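Local coordinates for lipid binding protein (Grifola frondosa, PDB 5H0Q) that probably binds membrane domains in which sphingomyelin and cholesterol occur together, and so can serve as a probe for them, at residues G58-T69 with T192-R202; M1-E9 with E91-V101. One frame throughout, in Å; residues are numbered along the deposited sequence.

Contact 1 of 2, residues G58-T69 with T192-R202; sequences GVCVLVRVYNAT and TTAYVEYVYSR
Two neighbouring parallel strands, 60-68 and 193-201, run in register through the middle of a mixed beta sheet, joined by backbone bonds such as Leu62 N to Ala194 O and Val196 N to Leu62 O. On the face that carries Val61, Val63 and Val65, methyl groups meet tyrosine rings two residues further along the partner strand. Val63 CG1, set opposite its own backbone N (chi1 180°), reaches the ring edge of Tyr198 at CE2 (3.5 Å), and Val65 CG1 comes 3.4 Å from Tyr200 CE2, obliquely to the ring. The two hydroxyls continue to strand 126-134, where Tyr198 bonds to the Gly131 carbonyl and Tyr200 to Ser130. This face thus turns toward the second, antiparallel sheet, as in a beta sandwich. The other face is mixed, and looks partly to helix 41-55. There Arg64 forms a salt bridge, its NE 2.9 Å from Glu197 OE2, while NH2 adds a weak bond to the same oxygen. Guanidinium and carboxylate planes are 89° apart, and OE2 is met from above the carboxylate plane. Lys37 shares OE2, and Gln48 takes Arg64 NH1, so both ends of the pair are held from outside. Past the strands, Arg202 NE donates to Thr69 O (2.6 Å) in the carbonyl plane, while water 3 bridges Arg202 NH2 and Thr69 OG1.

Contact 2 of 2, residues M1-E9 with E91-V101; sequences MLYGVEIDE and EKRIGNGQWTV
Glu6 OE1 is gripped by Arg93 NH2 at 2.9 Å, on its syn lone pair, and by water 4, which also accepts from Asn96 N. Arg93 takes the carboxylate end-on: NH1 bonds to Glu6 OE2 (3.0 Å), and the two flat groups are turned 38° apart. Glu6 reaches this point because its chain is extended, with CG opposite the backbone N (chi1 -175°). Next to it, Ile7 and Asn96 bond twice. Ile7 N donates to Asn96 O, and Asn96 ND2 returns a nearly straight bond to Ile7 O (2.9 Å, 177°), lying in its own amide plane; the same ND2 also serves Met29 O, while OD1 takes Gly70 N. Gln98 works in two directions, its NE2 reaching Gly4 O (3.1 Å) from above the carbonyl plane while OE1 accepts from Gly95 N. Further along, Tyr3 and Trp99 exchange backbone bonds, with Trp99 N 2.8 Å from Tyr3 O, and Tyr3 CE2 touches Val101 CG2 (3.8 Å). Thr100 OG1 donates to Met1 O, less certainly because Met1 is poorly ordered. The chain start is thus fastened as a short antiparallel edge strand, one hydrogen-bonded pair long, beside strand 99-105 and the type II beta turn Gly95-Gln98 that leads into it.

How the contacts relate
Strands 60-68 and 99-105 are neighbours in one sheet, so contact 1 and contact 2 lie side by side in it, their centres about 14 Å apart. Backbone pairing joins them directly, with Val65 facing Thr100 and Asn67 facing Gly97, and the Tyr66 ring meets that of Trp99. Contact 1 is buried, its centre about 5 Å from the centre of the chain, and depends on regular parallel pairing with aliphatic and aromatic groups between the sheets. Contact 2 lies farther out and partly exposed: its pairing is brief, and side-chain amides, a salt bridge and waters do much of the joining. Both use an arginine-glutamate pair: in contact 1 NE and, weakly, NH2 converge on one oxygen; in contact 2 NH1 and NH2 each take their own.

Contact 1 of 2, residues G58-T69 with T192-R202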
loop_
_atom_site.group_PDB
_atom_site.type_symbol
_atom_site.label_atom_id
_atom_site.label_comp_id
_atom_site.label_asym_id
_atom_site.label_seq_id
_atom_site.Cartn_x
_atom_site.Cartn_y
_atom_site.Cartn_z
ATOM N N GLY A 58 7.890 -13.027 15.605
ATOM C CA GLY A 58 7.945 -11.733 16.250
ATOM C C GLY A 58 6.648 -11.002 15.983
ATOM O O GLY A 58 5.584 -11.617 16.075
ATOM N N VAL A 59 6.695 -9.701 15.679
ATOM C CA VAL A 59 5.529 -8.978 15.197
ATOM C C VAL A 59 5.991 -8.186 13.994
ATOM O O VAL A 59 6.991 -7.461 14.081
ATOM C CB VAL A 59 4.933 -8.029 16.251
ATOM C CG1 VAL A 59 3.773 -7.246 15.658
ATOM C CG2 VAL A 59 4.457 -8.801 17.451
ATOM N N CYS A 60 5.304 -8.353 12.874
ATOM C CA CYS A 60 5.633 -7.587 11.683
ATOM C C CYS A 60 4.434 -7.528 10.758
ATOM O O CYS A 60 3.413 -8.185 10.969
ATOM C CB CYS A 60 6.804 -8.202 10.937
ATOM S SG CYS A 60 6.404 -9.812 10.149
ATOM N N VAL A 61 4.599 -6.758 9.694
ATOM C CA VAL A 61 3.660 -6.766 8.589
ATOM C C VAL A 61 4.462 -6.978 7.322
ATOM O O VAL A 61 5.552 -6.420 7.162
ATOM C CB VAL A 61 2.815 -5.473 8.494
ATOM C CG1 VAL A 61 1.846 -5.392 9.660
ATOM C CG2 VAL A 61 3.711 -4.204 8.424
ATOM N N LEU A 62 3.916 -7.777 6.432
ATOM C CA LEU A 62 4.514 -8.086 5.139
ATOM C C LEU A 62 3.592 -7.414 4.121
ATOM O O LEU A 62 2.519 -7.934 3.815
ATOM C CB LEU A 62 4.612 -9.584 4.875
ATOM C CG LEU A 62 5.509 -10.515 5.694
ATOM C CD1 LEU A 62 6.798 -9.861 6.120
ATOM C CD2 LEU A 62 4.749 -11.031 6.898
ATOM N N VAL A 63 3.983 -6.239 3.636
ATOM C CA VAL A 63 3.074 -5.349 2.917
ATOM C C VAL A 63 3.287 -5.489 1.428
ATOM O O VAL A 63 4.417 -5.349 0.949
ATOM C CB VAL A 63 3.276 -3.883 3.316
ATOM C CG1 VAL A 63 2.306 -3.005 2.528
ATOM C CG2 VAL A 63 3.073 -3.698 4.802
ATOM N N ARG A 64 2.207 -5.758 0.689
ATOM C CA ARG A 64 2.233 -5.646 -0.765
ATOM C C ARG A 64 1.301 -4.508 -1.172
ATOM O O ARG A 64 0.204 -4.368 -0.626
ATOM C CB ARG A 64 1.848 -6.949 -1.451
ATOM C CG ARG A 64 0.434 -7.475 -1.244
ATOM C CD ARG A 64 0.222 -8.750 -2.086
ATOM N NE ARG A 64 -1.162 -9.209 -2.054
ATOM C CZ ARG A 64 -1.656 -10.147 -1.262
ATOM N NH1 ARG A 64 -0.876 -10.818 -0.417
ATOM N NH2 ARG A 64 -2.950 -10.423 -1.330
ATOM N N VAL A 65 1.717 -3.739 -2.172
ATOM C CA VAL A 65 0.999 -2.544 -2.630
ATOM C C VAL A 65 0.815 -2.666 -4.129
ATOM O O VAL A 65 1.805 -2.835 -4.843
ATOM C CB VAL A 65 1.800 -1.270 -2.317
ATOM C CG1 VAL A 65 1.058 -0.050 -2.835
ATOM C CG2 VAL A 65 2.122 -1.183 -0.852
ATOM N N TYR A 66 -0.429 -2.527 -4.619
ATOM C CA TYR A 66 -0.718 -2.570 -6.047
ATOM C C TYR A 66 -1.282 -1.221 -6.465
ATOM O O TYR A 66 -2.286 -0.769 -5.904
ATOM C CB TYR A 66 -1.712 -3.675 -6.430
ATOM C CG TYR A 66 -1.850 -3.867 -7.910
ATOM C CD1 TYR A 66 -0.753 -4.207 -8.682
ATOM C CD2 TYR A 66 -3.078 -3.691 -8.550
ATOM C CE1 TYR A 66 -0.876 -4.416 -10.046
ATOM C CE2 TYR A 66 -3.201 -3.893 -9.908
ATOM C CZ TYR A 66 -2.102 -4.236 -10.644
ATOM O OH TYR A 66 -2.199 -4.464 -11.981
ATOM N N ASN A 67 -0.667 -0.609 -7.470
ATOM C CA ASN A 67 -1.130 0.671 -8.017
ATOM C C ASN A 67 -1.945 0.410 -9.271
ATOM O O ASN A 67 -1.394 0.031 -10.307
ATOM C CB ASN A 67 0.050 1.585 -8.316
ATOM C CG ASN A 67 -0.389 2.885 -8.987
ATOM O OD1 ASN A 67 -1.564 3.215 -8.970
ATOM N ND2 ASN A 67 0.543 3.569 -9.618
ATOM N N ALA A 68 -3.264 0.608 -9.169
ATOM C CA ALA A 68 -4.187 0.542 -10.297
ATOM C C ALA A 68 -4.893 1.881 -10.506
ATOM O O ALA A 68 -6.047 1.897 -10.924
ATOM C CB ALA A 68 -5.214 -0.571 -10.088
ATOM N N THR A 69 -4.224 2.999 -10.196
ATOM C CA THR A 69 -4.856 4.314 -10.341
ATOM C C THR A 69 -4.807 4.874 -11.747
ATOM O O THR A 69 -5.380 5.949 -11.978
ATOM C CB THR A 69 -4.204 5.336 -9.436
ATOM O OG1 THR A 69 -2.860 5.566 -9.861
ATOM C CG2 THR A 69 -4.284 4.934 -7.993
ATOM N N THR A 192 0.340 -12.215 14.360
ATOM C CA THR A 192 1.540 -11.484 14.751
ATOM C C THR A 192 2.423 -11.162 13.554
ATOM O O THR A 192 3.054 -10.097 13.521
ATOM C CB THR A 192 2.345 -12.258 15.803
ATOM O OG1 THR A 192 2.704 -13.563 15.323
ATOM C CG2 THR A 192 1.545 -12.395 17.083
ATOM N N THR A 193 2.524 -12.075 12.585
ATOM C CA THR A 193 3.283 -11.809 11.363
ATOM C C THR A 193 2.272 -11.813 10.216
ATOM O O THR A 193 1.983 -12.852 9.622
ATOM C CB THR A 193 4.430 -12.822 11.164
ATOM O OG1 THR A 193 3.961 -14.152 11.375
ATOM C CG2 THR A 193 5.496 -12.571 12.164
ATOM N N ALA A 194 1.724 -10.636 9.913
ATOM C CA ALA A 194 0.514 -10.520 9.106
ATOM C C ALA A 194 0.820 -10.058 7.689
ATOM O O ALA A 194 1.622 -9.143 7.482
ATOM C CB ALA A 194 -0.469 -9.541 9.745
ATOM N N TYR A 195 0.166 -10.690 6.718
ATOM C CA TYR A 195 0.179 -10.178 5.355
ATOM C C TYR A 195 -0.742 -8.979 5.291
ATOM O O TYR A 195 -1.876 -9.014 5.794
ATOM C CB TYR A 195 -0.289 -11.232 4.357
ATOM C CG TYR A 195 0.743 -12.270 3.964
ATOM C CD1 TYR A 195 0.780 -12.772 2.670
ATOM C CD2 TYR A 195 1.663 -12.731 4.869
ATOM C CE1 TYR A 195 1.703 -13.727 2.298
ATOM C CE2 TYR A 195 2.590 -13.704 4.510
ATOM C CZ TYR A 195 2.611 -14.183 3.223
ATOM O OH TYR A 195 3.535 -15.141 2.856
ATOM N N VAL A 196 -0.271 -7.924 4.635
ATOM C CA VAL A 196 -1.062 -6.717 4.422
ATOM C C VAL A 196 -1.069 -6.451 2.929
ATOM O O VAL A 196 -0.036 -6.612 2.271
ATOM C CB VAL A 196 -0.467 -5.527 5.194
ATOM C CG1 VAL A 196 -1.197 -4.228 4.843
ATOM C CG2 VAL A 196 -0.540 -5.787 6.655
ATOM N N GLU A 197 -2.227 -6.034 2.397
ATOM C CA GLU A 197 -2.351 -5.637 0.996
ATOM C C GLU A 197 -3.037 -4.282 0.905
ATOM O O GLU A 197 -4.090 -4.073 1.510
ATOM C CB GLU A 197 -3.150 -6.637 0.172
ATOM C CG GLU A 197 -3.302 -6.252 -1.330
ATOM C CD GLU A 197 -4.148 -7.240 -2.116
ATOM O OE1 GLU A 197 -5.361 -7.294 -1.861
ATOM O OE2 GLU A 197 -3.591 -7.958 -2.973
ATOM N N TYR A 198 -2.433 -3.366 0.154
ATOM C CA TYR A 198 -3.061 -2.101 -0.221
ATOM C C TYR A 198 -3.288 -2.103 -1.724
ATOM O O TYR A 198 -2.357 -2.394 -2.481
ATOM C CB TYR A 198 -2.156 -0.932 0.162
ATOM C CG TYR A 198 -1.916 -0.811 1.630
ATOM C CD1 TYR A 198 -2.921 -0.389 2.493
ATOM C CD2 TYR A 198 -0.692 -1.178 2.181
ATOM C CE1 TYR A 198 -2.705 -0.312 3.868
ATOM C CE2 TYR A 198 -0.462 -1.089 3.543
ATOM C CZ TYR A 198 -1.467 -0.669 4.384
ATOM O OH TYR A 198 -1.265 -0.576 5.738
ATOM N N VAL A 199 -4.480 -1.679 -2.149
ATOM C CA VAL A 199 -4.789 -1.540 -3.565
ATOM C C VAL A 199 -5.349 -0.155 -3.789
ATOM O O VAL A 199 -6.366 0.198 -3.180
ATOM C CB VAL A 199 -5.806 -2.576 -4.035
ATOM C CG1 VAL A 199 -6.024 -2.466 -5.520
ATOM C CG2 VAL A 199 -5.316 -3.959 -3.665
ATOM N N TYR A 200 -4.767 0.568 -4.726
ATOM C CA TYR A 200 -5.260 1.893 -5.116
ATOM C C TYR A 200 -5.858 1.789 -6.511
ATOM O O TYR A 200 -5.210 1.240 -7.418
ATOM C CB TYR A 200 -4.125 2.899 -5.082
ATOM C CG TYR A 200 -3.242 2.762 -3.885
ATOM C CD1 TYR A 200 -3.788 2.668 -2.607
ATOM C CD2 TYR A 200 -1.871 2.720 -4.023
ATOM C CE1 TYR A 200 -2.988 2.519 -1.519
ATOM C CE2 TYR A 200 -1.054 2.563 -2.931
ATOM C CZ TYR A 200 -1.611 2.469 -1.683
ATOM O OH TYR A 200 -0.787 2.290 -0.599
ATOM N N SER A 201 -7.078 2.323 -6.698
ATOM C CA SER A 201 -7.776 2.167 -7.964
ATOM C C SER A 201 -8.501 3.469 -8.329
ATOM O O SER A 201 -8.542 4.414 -7.543
ATOM C CB SER A 201 -8.754 0.997 -7.906
ATOM O OG SER A 201 -9.663 1.136 -6.825
ATOM N N ARG A 202 -9.051 3.510 -9.543
ATOM C CA ARG A 202 -9.767 4.675 -10.076
ATOM C C ARG A 202 -11.072 4.244 -10.727
ATOM O O ARG A 202 -11.794 3.378 -10.222
ATOM C CB ARG A 202 -8.911 5.420 -11.103
ATOM C CG ARG A 202 -9.059 6.924 -11.164
ATOM C CD ARG A 202 -8.155 7.655 -12.150
ATOM N NE ARG A 202 -6.862 7.991 -11.579
ATOM C CZ ARG A 202 -6.546 9.155 -11.037
ATOM N NH1 ARG A 202 -7.443 10.127 -11.026
ATOM N NH2 ARG A 202 -5.347 9.349 -10.488
HETATM O O HOH W 1 5.123 -14.711 15.096
HETATM O O HOH W 2 -8.705 0.950 -10.949
HETATM O O HOH W 3 -2.680 8.039 -10.698
#

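Contact 2 of 2, residues M1-E9 with E91-V101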
loop_
_atom_site.group_PDB
_atom_site.type_symbol
_atom_site.label_atom_id
_atom_site.label_comp_id
_atom_site.label_asym_id
_atom_site.label_seq_id
_atom_site.Cartn_x
_atom_site.Cartn_y
_atom_site.Cartn_z
ATOM N N MET A 1 11.428 -5.626 -4.506
ATOM C CA MET A 1 11.428 -4.225 -5.014
ATOM C C MET A 1 10.140 -3.927 -5.788
ATOM O O MET A 1 9.123 -3.575 -5.191
ATOM C CB MET A 1 12.653 -3.972 -5.903
ATOM C CG MET A 1 13.983 -4.044 -5.174
ATOM S SD MET A 1 15.398 -3.791 -6.268
ATOM C CE MET A 1 16.757 -3.948 -5.110
ATOM N N LEU A 2 10.187 -4.092 -7.108
ATOM C CA LEU A 2 9.115 -3.666 -7.998
ATOM C C LEU A 2 8.716 -4.822 -8.904
ATOM O O LEU A 2 9.575 -5.422 -9.561
ATOM C CB LEU A 2 9.568 -2.460 -8.819
ATOM C CG LEU A 2 8.571 -1.388 -9.226
ATOM C CD1 LEU A 2 7.878 -0.752 -8.045
ATOM C CD2 LEU A 2 9.298 -0.333 -10.041
ATOM N N TYR A 3 7.426 -5.144 -8.939
ATOM C CA TYR A 3 6.930 -6.277 -9.715
ATOM C C TYR A 3 5.852 -5.844 -10.690
ATOM O O TYR A 3 4.993 -5.028 -10.352
ATOM C CB TYR A 3 6.358 -7.378 -8.819
ATOM C CG TYR A 3 7.331 -7.786 -7.761
ATOM C CD1 TYR A 3 8.332 -8.702 -8.030
ATOM C CD2 TYR A 3 7.271 -7.226 -6.493
ATOM C CE1 TYR A 3 9.232 -9.051 -7.068
ATOM C CE2 TYR A 3 8.180 -7.583 -5.512
ATOM C CZ TYR A 3 9.160 -8.495 -5.809
ATOM O OH TYR A 3 10.085 -8.875 -4.858
ATOM N N GLY A 4 5.883 -6.416 -11.885
ATOM C CA GLY A 4 4.914 -6.108 -12.920
ATOM C C GLY A 4 5.435 -5.103 -13.932
ATOM O O GLY A 4 6.454 -4.436 -13.743
ATOM N N VAL A 5 4.706 -5.023 -15.041
ATOM C CA VAL A 5 4.993 -4.086 -16.120
ATOM C C VAL A 5 4.113 -2.858 -15.944
ATOM O O VAL A 5 2.946 -2.959 -15.539
ATOM C CB VAL A 5 4.760 -4.724 -17.503
ATOM C CG1 VAL A 5 5.251 -3.793 -18.599
ATOM C CG2 VAL A 5 5.441 -6.061 -17.598
ATOM N N GLU A 6 4.670 -1.691 -16.246
ATOM C CA GLU A 6 3.888 -0.464 -16.169
ATOM C C GLU A 6 2.837 -0.413 -17.280
ATOM O O GLU A 6 3.152 -0.587 -18.455
ATOM C CB GLU A 6 4.817 0.749 -16.240
ATOM C CG GLU A 6 4.081 2.086 -16.054
ATOM C CD GLU A 6 5.002 3.215 -15.651
ATOM O OE1 GLU A 6 4.520 4.359 -15.616
ATOM O OE2 GLU A 6 6.188 2.967 -15.357
ATOM N N ILE A 7 1.590 -0.142 -16.898
ATOM C CA ILE A 7 0.450 -0.145 -17.801
ATOM C C ILE A 7 0.162 1.318 -18.118
ATOM O O ILE A 7 -0.414 2.033 -17.302
ATOM C CB ILE A 7 -0.755 -0.859 -17.186
ATOM C CG1 ILE A 7 -0.388 -2.339 -16.962
ATOM C CG2 ILE A 7 -1.966 -0.740 -18.080
ATOM C CD1 ILE A 7 -1.434 -3.108 -16.221
ATOM N N ASP A 8 0.648 1.758 -19.275
ATOM C CA ASP A 8 0.537 3.161 -19.678
ATOM C C ASP A 8 -0.094 3.252 -21.060
ATOM O O ASP A 8 -0.677 2.285 -21.554
ATOM C CB ASP A 8 1.914 3.824 -19.674
ATOM C CG ASP A 8 2.943 3.047 -20.472
ATOM O OD1 ASP A 8 2.575 2.145 -21.270
ATOM O OD2 ASP A 8 4.147 3.355 -20.329
ATOM N N GLU A 9 -0.022 4.429 -21.703
ATOM C CA GLU A 9 -0.711 4.571 -22.981
ATOM C C GLU A 9 -0.213 3.561 -24.003
ATOM O O GLU A 9 -1.005 2.983 -24.753
ATOM C CB GLU A 9 -0.548 6.002 -23.534
ATOM C CG GLU A 9 -1.150 6.166 -24.917
ATOM C CD GLU A 9 -1.040 7.586 -25.472
ATOM O OE1 GLU A 9 -0.657 8.474 -24.698
ATOM O OE2 GLU A 9 -1.346 7.766 -26.670
ATOM N N GLU A 91 10.693 1.476 -2.617
ATOM C CA GLU A 91 10.630 2.015 -3.970
ATOM C C GLU A 91 9.979 3.393 -3.939
ATOM O O GLU A 91 8.954 3.591 -3.281
ATOM C CB GLU A 91 9.861 1.071 -4.889
ATOM C CG GLU A 91 10.626 -0.193 -5.233
ATOM C CD GLU A 91 11.838 0.079 -6.102
ATOM O OE1 GLU A 91 11.809 1.063 -6.869
ATOM O OE2 GLU A 91 12.824 -0.687 -6.009
ATOM N N LYS A 92 10.579 4.345 -4.650
ATOM C CA LYS A 92 10.065 5.708 -4.634
ATOM C C LYS A 92 8.923 5.909 -5.622
ATOM O O LYS A 92 8.101 6.812 -5.435
ATOM C CB LYS A 92 11.193 6.694 -4.946
ATOM C CG LYS A 92 11.546 7.628 -3.794
ATOM C CD LYS A 92 10.518 8.741 -3.640
ATOM C CE LYS A 92 11.052 10.077 -4.147
ATOM N NZ LYS A 92 11.478 10.026 -5.575
ATOM N N ARG A 93 8.867 5.113 -6.684
ATOM C CA ARG A 93 7.905 5.318 -7.760
ATOM C C ARG A 93 7.332 3.973 -8.159
ATOM O O ARG A 93 8.084 3.060 -8.521
ATOM C CB ARG A 93 8.562 5.977 -8.975
ATOM C CG ARG A 93 7.592 6.260 -10.129
ATOM C CD ARG A 93 8.332 6.571 -11.404
ATOM N NE ARG A 93 7.441 6.901 -12.530
ATOM C CZ ARG A 93 6.877 6.003 -13.334
ATOM N NH1 ARG A 93 7.077 4.709 -13.124
ATOM N NH2 ARG A 93 6.097 6.389 -14.336
ATOM N N ILE A 94 6.011 3.854 -8.109
ATOM C CA ILE A 94 5.309 2.637 -8.484
ATOM C C ILE A 94 4.430 2.959 -9.690
ATOM O O ILE A 94 3.511 3.786 -9.589
ATOM C CB ILE A 94 4.461 2.086 -7.330
ATOM C CG1 ILE A 94 5.295 1.955 -6.038
ATOM C CG2 ILE A 94 3.851 0.761 -7.763
ATOM C CD1 ILE A 94 4.483 1.685 -4.845
ATOM N N GLY A 95 4.711 2.342 -10.830
ATOM C CA GLY A 95 3.879 2.577 -11.992
ATOM C C GLY A 95 2.510 1.945 -11.854
ATOM O O GLY A 95 2.282 1.028 -11.054
ATOM N N ASN A 96 1.570 2.440 -12.666
ATOM C CA ASN A 96 0.290 1.783 -12.773
ATOM C C ASN A 96 0.554 0.350 -13.218
ATOM O O ASN A 96 1.367 0.125 -14.114
ATOM C CB ASN A 96 -0.561 2.538 -13.791
ATOM C CG ASN A 96 -1.939 1.986 -13.935
ATOM O OD1 ASN A 96 -2.671 1.851 -12.965
ATOM N ND2 ASN A 96 -2.315 1.676 -15.156
ATOM N N GLY A 97 -0.136 -0.612 -12.603
ATOM C CA GLY A 97 0.088 -2.017 -12.903
ATOM C C GLY A 97 1.264 -2.643 -12.194
ATOM O O GLY A 97 1.553 -3.822 -12.442
ATOM N N GLN A 98 1.949 -1.912 -11.331
ATOM C CA GLN A 98 3.091 -2.436 -10.607
ATOM C C GLN A 98 2.776 -2.630 -9.132
ATOM O O GLN A 98 1.891 -1.985 -8.564
ATOM C CB GLN A 98 4.315 -1.537 -10.774
ATOM C CG GLN A 98 4.755 -1.499 -12.220
ATOM C CD GLN A 98 6.058 -0.797 -12.420
ATOM O OE1 GLN A 98 6.244 0.304 -11.938
ATOM N NE2 GLN A 98 6.997 -1.449 -13.102
ATOM N N TRP A 99 3.493 -3.585 -8.540
ATOM C CA TRP A 99 3.501 -3.878 -7.109
ATOM C C TRP A 99 4.814 -3.445 -6.472
ATOM O O TRP A 99 5.874 -3.490 -7.111
ATOM C CB TRP A 99 3.398 -5.397 -6.840
ATOM C CG TRP A 99 2.181 -6.107 -7.305
ATOM C CD1 TRP A 99 1.936 -6.595 -8.545
ATOM C CD2 TRP A 99 1.042 -6.429 -6.504
ATOM N NE1 TRP A 99 0.706 -7.213 -8.572
ATOM C CE2 TRP A 99 0.137 -7.115 -7.329
ATOM C CE3 TRP A 99 0.700 -6.191 -5.164
ATOM C CZ2 TRP A 99 -1.085 -7.584 -6.862
ATOM C CZ3 TRP A 99 -0.514 -6.651 -4.703
ATOM C CH2 TRP A 99 -1.390 -7.335 -5.553
ATOM N N THR A 100 4.761 -3.084 -5.185
ATOM C CA THR A 100 5.952 -3.146 -4.365
ATOM C C THR A 100 5.654 -3.938 -3.095
ATOM O O THR A 100 4.499 -4.144 -2.715
ATOM C CB THR A 100 6.493 -1.763 -4.050
ATOM O OG1 THR A 100 7.812 -1.897 -3.525
ATOM C CG2 THR A 100 5.607 -1.010 -3.068
ATOM N N VAL A 101 6.721 -4.425 -2.465
ATOM C CA VAL A 101 6.625 -5.249 -1.267
ATOM C C VAL A 101 7.678 -4.778 -0.284
ATOM O O VAL A 101 8.826 -4.521 -0.663
ATOM C CB VAL A 101 6.827 -6.745 -1.584
ATOM C CG1 VAL A 101 6.784 -7.574 -0.303
ATOM C CG2 VAL A 101 5.761 -7.205 -2.565
HETATM O O HOH W 4 2.005 4.499 -14.533
HETATM O O HOH W 5 8.240 1.565 -13.129
#